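Local coordinates for PAN2-PAN3 deadenylation complex catalytic subunit pan2 (Neurospora crassa, PDB 4CZX), which probably acts as the catalytic subunit of a deadenylation complex that shortens mRNA poly(A) tails, and is represented here by its N-terminal WD40 domain, at residues A[63-68]-A[92-97]; A[242-247]-A[265-270]; A[247-252]-A[259-264]. One frame throughout, in Å; residues are numbered along the deposited sequence.

Interaction 1: residues A[63-68]-A[92-97]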
loop_
_atom_site.group_PDB
_atom_site.type_symbol
_atom_site.label_atom_id
_atom_site.label_comp_id
_atom_site.label_asym_id
_atom_site.label_seq_id
_atom_site.Cartn_x
_atom_site.Cartn_y
_atom_site.Cartn_z
ATOM N N THR A 63 18.136 -15.793 9.120
ATOM C CA THR A 63 16.841 -15.140 9.251
ATOM C C THR A 63 17.010 -13.655 9.535
ATOM O O THR A 63 18.095 -13.199 9.898
ATOM C CB THR A 63 15.982 -15.759 10.368
ATOM O OG1 THR A 63 16.728 -15.771 11.590
ATOM C CG2 THR A 63 15.552 -17.205 10.005
ATOM N N ALA A 64 15.932 -12.900 9.359
ATOM C CA ALA A 64 15.969 -11.470 9.639
ATOM C C ALA A 64 14.555 -10.957 9.817
ATOM O O ALA A 64 13.654 -11.314 9.045
ATOM C CB ALA A 64 16.695 -10.714 8.525
ATOM N N PHE A 65 14.357 -10.138 10.847
ATOM C CA PHE A 65 13.031 -9.609 11.156
ATOM C C PHE A 65 13.137 -8.439 12.119
ATOM O O PHE A 65 14.075 -8.354 12.904
ATOM C CB PHE A 65 12.122 -10.707 11.740
ATOM C CG PHE A 65 12.799 -11.581 12.769
ATOM C CD1 PHE A 65 12.770 -11.247 14.117
ATOM C CD2 PHE A 65 13.455 -12.735 12.387
ATOM C CE1 PHE A 65 13.405 -12.067 15.079
ATOM C CE2 PHE A 65 14.109 -13.544 13.336
ATOM C CZ PHE A 65 14.072 -13.213 14.679
ATOM N N ARG A 66 12.171 -7.533 12.045
ATOM C CA ARG A 66 12.168 -6.374 12.920
ATOM C C ARG A 66 11.547 -6.756 14.254
ATOM O O ARG A 66 10.521 -7.423 14.297
ATOM C CB ARG A 66 11.414 -5.203 12.280
ATOM C CG ARG A 66 11.713 -3.887 13.000
ATOM C CD ARG A 66 10.919 -2.693 12.383
ATOM N NE ARG A 66 11.266 -2.417 10.990
ATOM C CZ ARG A 66 12.400 -1.842 10.601
ATOM N NH1 ARG A 66 13.310 -1.508 11.502
ATOM N NH2 ARG A 66 12.635 -1.609 9.311
ATOM N N ILE A 67 12.168 -6.347 15.355
ATOM C CA ILE A 67 11.725 -6.830 16.663
ATOM C C ILE A 67 10.947 -5.779 17.485
ATOM O O ILE A 67 10.460 -6.082 18.576
ATOM C CB ILE A 67 12.942 -7.397 17.483
ATOM C CG1 ILE A 67 14.081 -6.380 17.650
ATOM C CG2 ILE A 67 13.495 -8.627 16.770
ATOM C CD1 ILE A 67 13.884 -5.357 18.765
ATOM N N HIS A 68 10.819 -4.557 16.970
ATOM C CA HIS A 68 9.944 -3.562 17.599
ATOM C C HIS A 68 9.579 -2.497 16.554
ATOM O O HIS A 68 10.177 -2.486 15.483
ATOM C CB HIS A 68 10.596 -2.945 18.859
ATOM C CG HIS A 68 11.860 -2.176 18.605
ATOM N ND1 HIS A 68 12.736 -1.854 19.623
ATOM C CD2 HIS A 68 12.384 -1.647 17.475
ATOM C CE1 HIS A 68 13.755 -1.180 19.125
ATOM N NE2 HIS A 68 13.561 -1.026 17.827
ATOM N N SER A 92 10.498 -1.860 24.823
ATOM C CA SER A 92 9.912 -3.197 24.838
ATOM C C SER A 92 10.947 -4.302 24.867
ATOM O O SER A 92 12.130 -4.079 24.597
ATOM C CB SER A 92 9.013 -3.391 23.609
ATOM O OG SER A 92 9.804 -3.435 22.430
ATOM N N VAL A 93 10.475 -5.505 25.191
ATOM C CA VAL A 93 11.300 -6.699 25.152
ATOM C C VAL A 93 10.545 -7.696 24.282
ATOM O O VAL A 93 9.333 -7.844 24.419
ATOM C CB VAL A 93 11.552 -7.278 26.556
ATOM C CG1 VAL A 93 12.493 -8.479 26.489
ATOM C CG2 VAL A 93 12.117 -6.202 27.488
ATOM N N TYR A 94 11.263 -8.353 23.385
ATOM C CA TYR A 94 10.651 -9.248 22.405
ATOM C C TYR A 94 11.357 -10.588 22.439
ATOM O O TYR A 94 12.575 -10.641 22.589
ATOM C CB TYR A 94 10.742 -8.638 21.004
ATOM C CG TYR A 94 10.084 -9.457 19.912
ATOM C CD1 TYR A 94 8.710 -9.665 19.909
ATOM C CD2 TYR A 94 10.833 -9.984 18.869
ATOM C CE1 TYR A 94 8.088 -10.408 18.902
ATOM C CE2 TYR A 94 10.217 -10.727 17.844
ATOM C CZ TYR A 94 8.850 -10.936 17.877
ATOM O OH TYR A 94 8.247 -11.673 16.875
ATOM N N MET A 95 10.598 -11.672 22.288
ATOM C CA MET A 95 11.210 -12.984 22.184
ATOM C C MET A 95 10.655 -13.743 20.989
ATOM O O MET A 95 9.447 -13.775 20.775
ATOM C CB MET A 95 10.985 -13.800 23.453
ATOM C CG MET A 95 11.716 -15.134 23.396
ATOM S SD MET A 95 11.594 -16.083 24.918
ATOM C CE MET A 95 12.514 -17.533 24.427
ATOM N N ALA A 96 11.544 -14.336 20.204
ATOM C CA ALA A 96 11.129 -15.080 19.023
ATOM C C ALA A 96 12.031 -16.287 18.877
ATOM O O ALA A 96 13.161 -16.280 19.360
ATOM C CB ALA A 96 11.197 -14.203 17.772
ATOM N N ALA A 97 11.534 -17.318 18.213
ATOM C CA ALA A 97 12.363 -18.454 17.855
ATOM C C ALA A 97 13.377 -17.956 16.844
ATOM O O ALA A 97 13.178 -16.899 16.238
ATOM C CB ALA A 97 11.510 -19.595 17.286
HETATM O O HOH W 1 8.752 -5.196 20.469
HETATM O O HOH W 2 11.394 -1.225 21.856
#

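Interaction 2: residues A[242-247]-A[265-270]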
loop_
_atom_site.group_PDB
_atom_site.type_symbol
_atom_site.label_atom_id
_atom_site.label_comp_id
_atom_site.label_asym_id
_atom_site.label_seq_id
_atom_site.Cartn_x
_atom_site.Cartn_y
_atom_site.Cartn_z
ATOM N N PHE A 242 46.742 -0.842 28.087
ATOM C CA PHE A 242 46.365 -1.025 26.699
ATOM C C PHE A 242 46.509 0.304 25.955
ATOM O O PHE A 242 45.526 1.023 25.741
ATOM C CB PHE A 242 44.933 -1.564 26.608
ATOM C CG PHE A 242 44.557 -2.063 25.247
ATOM C CD1 PHE A 242 45.042 -3.271 24.776
ATOM C CD2 PHE A 242 43.718 -1.323 24.436
ATOM C CE1 PHE A 242 44.679 -3.736 23.517
ATOM C CE2 PHE A 242 43.349 -1.784 23.178
ATOM C CZ PHE A 242 43.828 -2.987 22.716
ATOM N N ALA A 243 47.747 0.616 25.577
ATOM C CA ALA A 243 48.095 1.880 24.922
ATOM C C ALA A 243 47.272 2.221 23.673
ATOM O O ALA A 243 47.011 3.398 23.422
ATOM C CB ALA A 243 49.582 1.887 24.570
ATOM N N PRO A 244 46.860 1.214 22.872
ATOM C CA PRO A 244 46.003 1.606 21.737
ATOM C C PRO A 244 44.620 2.148 22.112
ATOM O O PRO A 244 43.870 2.466 21.191
ATOM C CB PRO A 244 45.851 0.299 20.948
ATOM C CG PRO A 244 47.082 -0.490 21.303
ATOM C CD PRO A 244 47.328 -0.180 22.740
ATOM N N LEU A 245 44.323 2.269 23.410
ATOM C CA LEU A 245 43.026 2.720 23.949
ATOM C C LEU A 245 41.969 1.628 23.865
ATOM O O LEU A 245 41.594 1.190 22.778
ATOM C CB LEU A 245 42.512 3.976 23.247
ATOM C CG LEU A 245 43.526 5.118 23.275
ATOM C CD1 LEU A 245 42.903 6.379 22.719
ATOM C CD2 LEU A 245 44.054 5.317 24.704
ATOM N N ALA A 246 41.463 1.222 25.021
ATOM C CA ALA A 246 40.587 0.047 25.099
ATOM C C ALA A 246 39.133 0.407 24.897
ATOM O O ALA A 246 38.550 1.123 25.708
ATOM C CB ALA A 246 40.769 -0.651 26.426
ATOM N N ALA A 247 38.552 -0.120 23.821
ATOM C CA ALA A 247 37.176 0.185 23.441
ATOM C C ALA A 247 36.233 -0.958 23.819
ATOM O O ALA A 247 35.109 -0.718 24.267
ATOM C CB ALA A 247 37.101 0.470 21.949
ATOM N N ALA A 265 40.691 0.767 16.074
ATOM C CA ALA A 265 41.325 0.467 14.792
ATOM C C ALA A 265 41.358 -1.037 14.506
ATOM O O ALA A 265 41.924 -1.482 13.505
ATOM C CB ALA A 265 42.731 1.042 14.754
ATOM N N GLY A 266 40.765 -1.821 15.395
ATOM C CA GLY A 266 40.713 -3.263 15.203
ATOM C C GLY A 266 41.950 -4.011 15.675
ATOM O O GLY A 266 42.127 -5.191 15.358
ATOM N N GLN A 267 42.813 -3.329 16.424
ATOM C CA GLN A 267 43.940 -3.999 17.061
ATOM C C GLN A 267 43.449 -4.764 18.280
ATOM O O GLN A 267 42.698 -4.231 19.094
ATOM C CB GLN A 267 45.025 -3.004 17.466
ATOM C CG GLN A 267 46.175 -3.654 18.215
ATOM C CD GLN A 267 47.301 -2.691 18.530
ATOM O OE1 GLN A 267 48.213 -3.021 19.291
ATOM N NE2 GLN A 267 47.246 -1.494 17.944
ATOM N N ILE A 268 43.874 -6.017 18.396
ATOM C CA ILE A 268 43.400 -6.897 19.455
ATOM C C ILE A 268 44.557 -7.472 20.275
ATOM O O ILE A 268 45.557 -7.928 19.713
ATOM C CB ILE A 268 42.571 -8.060 18.878
ATOM C CG1 ILE A 268 41.321 -7.528 18.171
ATOM C CG2 ILE A 268 42.181 -9.044 19.967
ATOM C CD1 ILE A 268 40.497 -8.612 17.527
ATOM N N HIS A 269 44.429 -7.421 21.598
ATOM C CA HIS A 269 45.360 -8.108 22.489
ATOM C C HIS A 269 44.635 -9.226 23.217
ATOM O O HIS A 269 43.547 -9.013 23.752
ATOM C CB HIS A 269 45.975 -7.159 23.518
ATOM C CG HIS A 269 46.872 -6.115 22.929
ATOM N ND1 HIS A 269 47.724 -5.354 23.702
ATOM C CD2 HIS A 269 47.047 -5.698 21.654
ATOM C CE1 HIS A 269 48.390 -4.518 22.926
ATOM N NE2 HIS A 269 47.994 -4.703 21.678
ATOM N N VAL A 270 45.240 -10.410 23.233
ATOM C CA VAL A 270 44.731 -11.511 24.039
ATOM C C VAL A 270 45.661 -11.588 25.233
ATOM O O VAL A 270 46.829 -11.954 25.092
ATOM C CB VAL A 270 44.688 -12.837 23.265
ATOM C CG1 VAL A 270 44.127 -13.942 24.143
ATOM C CG2 VAL A 270 43.836 -12.688 22.014
#

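Interaction 3: residues A[247-252]-A[259-264]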
loop_
_atom_site.group_PDB
_atom_site.type_symbol
_atom_site.label_atom_id
_atom_site.label_comp_id
_atom_site.label_asym_id
_atom_site.label_seq_id
_atom_site.Cartn_x
_atom_site.Cartn_y
_atom_site.Cartn_z
ATOM N N ALA A 247 38.552 -0.120 23.821
ATOM C CA ALA A 247 37.176 0.185 23.441
ATOM C C ALA A 247 36.233 -0.958 23.819
ATOM O O ALA A 247 35.109 -0.718 24.267
ATOM C CB ALA A 247 37.101 0.470 21.949
ATOM N N HIS A 248 36.692 -2.194 23.624
ATOM C CA HIS A 248 35.877 -3.369 23.931
ATOM C C HIS A 248 36.699 -4.466 24.572
ATOM O O HIS A 248 37.928 -4.535 24.398
ATOM C CB HIS A 248 35.194 -3.904 22.667
ATOM C CG HIS A 248 34.437 -2.852 21.925
ATOM N ND1 HIS A 248 33.187 -2.422 22.315
ATOM C CD2 HIS A 248 34.779 -2.108 20.851
ATOM C CE1 HIS A 248 32.793 -1.453 21.508
ATOM N NE2 HIS A 248 33.738 -1.248 20.610
ATOM N N VAL A 249 36.006 -5.319 25.322
ATOM C CA VAL A 249 36.646 -6.409 26.026
ATOM C C VAL A 249 35.675 -7.575 26.207
ATOM O O VAL A 249 34.474 -7.391 26.438
ATOM C CB VAL A 249 37.193 -5.954 27.406
ATOM C CG1 VAL A 249 36.048 -5.585 28.352
ATOM C CG2 VAL A 249 38.109 -7.010 28.014
ATOM N N ARG A 250 36.214 -8.777 26.057
ATOM C CA ARG A 250 35.485 -9.997 26.368
ATOM C C ARG A 250 36.407 -10.935 27.118
ATOM O O ARG A 250 37.583 -11.051 26.776
ATOM C CB ARG A 250 34.974 -10.691 25.103
ATOM C CG ARG A 250 33.825 -9.983 24.403
ATOM C CD ARG A 250 32.552 -10.052 25.230
ATOM N NE ARG A 250 31.405 -9.445 24.544
ATOM C CZ ARG A 250 30.948 -8.222 24.785
ATOM N NH1 ARG A 250 31.554 -7.428 25.668
ATOM N NH2 ARG A 250 29.892 -7.781 24.124
ATOM N N MET A 251 35.865 -11.610 28.128
ATOM C CA MET A 251 36.587 -12.701 28.778
ATOM C C MET A 251 36.643 -13.877 27.820
ATOM O O MET A 251 35.658 -14.174 27.134
ATOM C CB MET A 251 35.910 -13.125 30.081
ATOM C CG MET A 251 35.948 -12.064 31.164
ATOM S SD MET A 251 37.631 -11.628 31.647
ATOM C CE MET A 251 38.267 -13.175 32.311
ATOM N N HIS A 252 37.797 -14.529 27.759
ATOM C CA HIS A 252 37.962 -15.723 26.950
ATOM C C HIS A 252 37.235 -16.872 27.642
ATOM O O HIS A 252 37.490 -17.141 28.815
ATOM C CB HIS A 252 39.445 -16.038 26.757
ATOM C CG HIS A 252 39.727 -16.920 25.584
ATOM N ND1 HIS A 252 39.364 -18.250 25.549
ATOM C CD2 HIS A 252 40.340 -16.664 24.404
ATOM C CE1 HIS A 252 39.734 -18.773 24.393
ATOM N NE2 HIS A 252 40.330 -17.832 23.681
ATOM N N ALA A 259 41.686 -12.054 29.018
ATOM C CA ALA A 259 40.778 -11.100 28.401
ATOM C C ALA A 259 41.179 -10.836 26.953
ATOM O O ALA A 259 42.360 -10.903 26.596
ATOM C CB ALA A 259 40.753 -9.792 29.186
ATOM N N ILE A 260 40.182 -10.537 26.131
ATOM C CA ILE A 260 40.394 -10.188 24.740
ATOM C C ILE A 260 40.051 -8.715 24.575
ATOM O O ILE A 260 38.905 -8.339 24.737
ATOM C CB ILE A 260 39.520 -11.033 23.807
ATOM C CG1 ILE A 260 39.783 -12.524 24.059
ATOM C CG2 ILE A 260 39.797 -10.678 22.365
ATOM C CD1 ILE A 260 38.718 -13.436 23.438
ATOM N N VAL A 261 41.055 -7.897 24.270
ATOM C CA VAL A 261 40.904 -6.442 24.289
ATOM C C VAL A 261 41.061 -5.833 22.904
ATOM O O VAL A 261 42.001 -6.166 22.177
ATOM C CB VAL A 261 41.937 -5.799 25.230
ATOM C CG1 VAL A 261 41.638 -4.312 25.400
ATOM C CG2 VAL A 261 41.934 -6.522 26.564
ATOM N N VAL A 262 40.158 -4.920 22.553
ATOM C CA VAL A 262 40.071 -4.420 21.194
ATOM C C VAL A 262 40.050 -2.892 21.175
ATOM O O VAL A 262 39.332 -2.273 21.958
ATOM C CB VAL A 262 38.793 -4.944 20.482
ATOM C CG1 VAL A 262 38.822 -4.592 19.005
ATOM C CG2 VAL A 262 38.654 -6.458 20.672
ATOM N N ASN A 263 40.826 -2.294 20.279
ATOM C CA ASN A 263 40.769 -0.845 20.096
ATOM C C ASN A 263 39.971 -0.500 18.841
ATOM O O ASN A 263 39.596 -1.384 18.068
ATOM C CB ASN A 263 42.193 -0.250 20.068
ATOM C CG ASN A 263 42.750 -0.033 18.666
ATOM O OD1 ASN A 263 42.504 -0.801 17.739
ATOM N ND2 ASN A 263 43.540 1.028 18.520
ATOM N N GLN A 264 39.707 0.785 18.632
ATOM C CA GLN A 264 38.802 1.187 17.562
ATOM C C GLN A 264 39.381 0.972 16.161
ATOM O O GLN A 264 38.641 0.980 15.177
ATOM C CB GLN A 264 38.403 2.653 17.759
ATOM C CG GLN A 264 37.472 2.830 18.961
ATOM C CD GLN A 264 36.871 4.223 19.040
ATOM O OE1 GLN A 264 37.580 5.221 18.956
ATOM N NE2 GLN A 264 35.555 4.290 19.206
HETATM O O HOH W 3 34.159 1.351 19.774
#

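Interaction 1: residues A[63-68]-A[92-97]
Two adjacent blades of the WD40 beta propeller meet where F65, near the end of strand 60-66, and I67 just beyond it pack on Y94 and A96 of the next blade's third strand. The touching parts run nearly antiparallel, with end-to-end directions 156° apart. Yet the nearest CA pair, I67 and Y94, stands 6.3 Å apart, and the contact is made by side chains and water, not by backbone pairing. Y94 is the centrepiece. Its CG, anti to the backbone N (chi1 -178°), brings the ring alongside I67, and Y94 CD2 comes to 3.6 Å from I67 CB, an oblique approach, with I67 CG2 nearly as close. The start of the same side chain is tucked against the backbone of I67, Y94 CB being 3.5 Å from I67 O. Farther along, the F65 ring offers its outer end to the small A96, with F65 CE1 4.1 Å from A96 CB, and the same F65 CE1 comes near the edge of the Y94 ring. At the other end two waters bridge the blades through a single hydroxyl. One donates to I67 O (2.7 Å) and is also hydrogen-bonded to S92 OG. The second links S92 OG to H68 ND1, the latter bond being 2.7 Å long. The H68 ring is held at its other nitrogen too, because NE2 bonds to G73 O, while I67 CD1 lies over one ring face. Among the neighbouring strands, 50-55 flanks segment 63-68 through backbone bonds of T63 and F65, with I67 bonded to G49 just before that strand, and strand 85-88 supplies F87, which touches I67, Y94 and A96. Strand 102-106 lies beyond 93-96, and a chain of another protein packs on F65 and Y94.

Interaction 2: residues A[242-247]-A[265-270]
F242 to L245 form a type I beta turn, closed by the bond from L245 N to F242 O (2.9 Å), and the turn sets F242 and P244 against Q267 and H269 of strand 267-272. It belongs to the loop that leads from strand 235-241 of one propeller sheet to strand 248-251 of the next. The central interaction is a T-shaped stack: the edge of the F242 ring points at the face of the H269 imidazole, with centroids 4.6 Å apart and planes at 73°. The F242 CE1 atom lands off-centre on that face, 3.3 Å from H269 CG. In the imidazole plane, H269 NE2 donates to Q267 OE1 at 2.9 Å with an N-H...O angle of 157°, which fixes the ring's rotation and steadies the Q267 amide. With an alanine in place of H269, the F242 edge would probably lose the face it rests on, and the Q267 amide, deprived of its donor, would be freer to turn. P244 completes the cluster: its CD sits over the centre of the F242 ring, while its CG meets the end of the extended Q267 side chain, 3.4 Å from OE1 and 3.5 Å from NE2.

Interaction 3: residues A[247-252]-A[259-264]
R250 with I260 and H248 with V262 form the hydrogen-bonded pairs of an antiparallel beta hairpin whose strand axes approach to 4.6 Å at 165°. The middle is tight. I260 N reaches R250 O at 2.7 Å, nearly along the C=O axis, and V249 CA lies 3.2 Å from I260 O in a CA-H...O contact. On one face the branch V249 CG2, anti to its own backbone N, touches both A259 CB (4.0 Å) and V261 CG2 (4.1 Å). The opening end is looser: A247 N and H248 N both donate to V262 O, a classic beta bulge, and beyond it A247 CB meets Q264 CG at 3.8 Å. There, beside exposed Q264, a water bonds to H248 NE2 at 2.8 Å and accepts a weak bond from Q264 NE2. The hairpin is sandwiched between neighbouring sheets. From strand 204-210, V206 touches V249 and M251, with C208 on V249 and F204 on M251, while F293 of strand 290-295 covers H248, R250 and I260. R250 makes salt bridges to D294 and D197, one from each adjoining sheet, and strand 267-272 extends the hairpin's sheet on the far side of 258-262.

All three contacts lie in the same WD40 propeller, but on two sides of it. Interaction 1 comes first along the chain; its centre is 32 Å from that of interaction 2 and 27 Å from that of interaction 3, across the middle of the chain. Interactions 2 and 3 are neighbours with centres 7 Å apart, and they share A247. Interaction 3 falls within the chain span that interaction 2 brackets. H269 O and V261 N probably bond at 2.8 Å, tying strands 258-262 and 267-272 into one sheet, and P244 O and N263 ND2 probably bond at 3.1 Å. Interaction 1 thus joins two successive blades, while 2 and 3 build one blade and fix the connection leading into it.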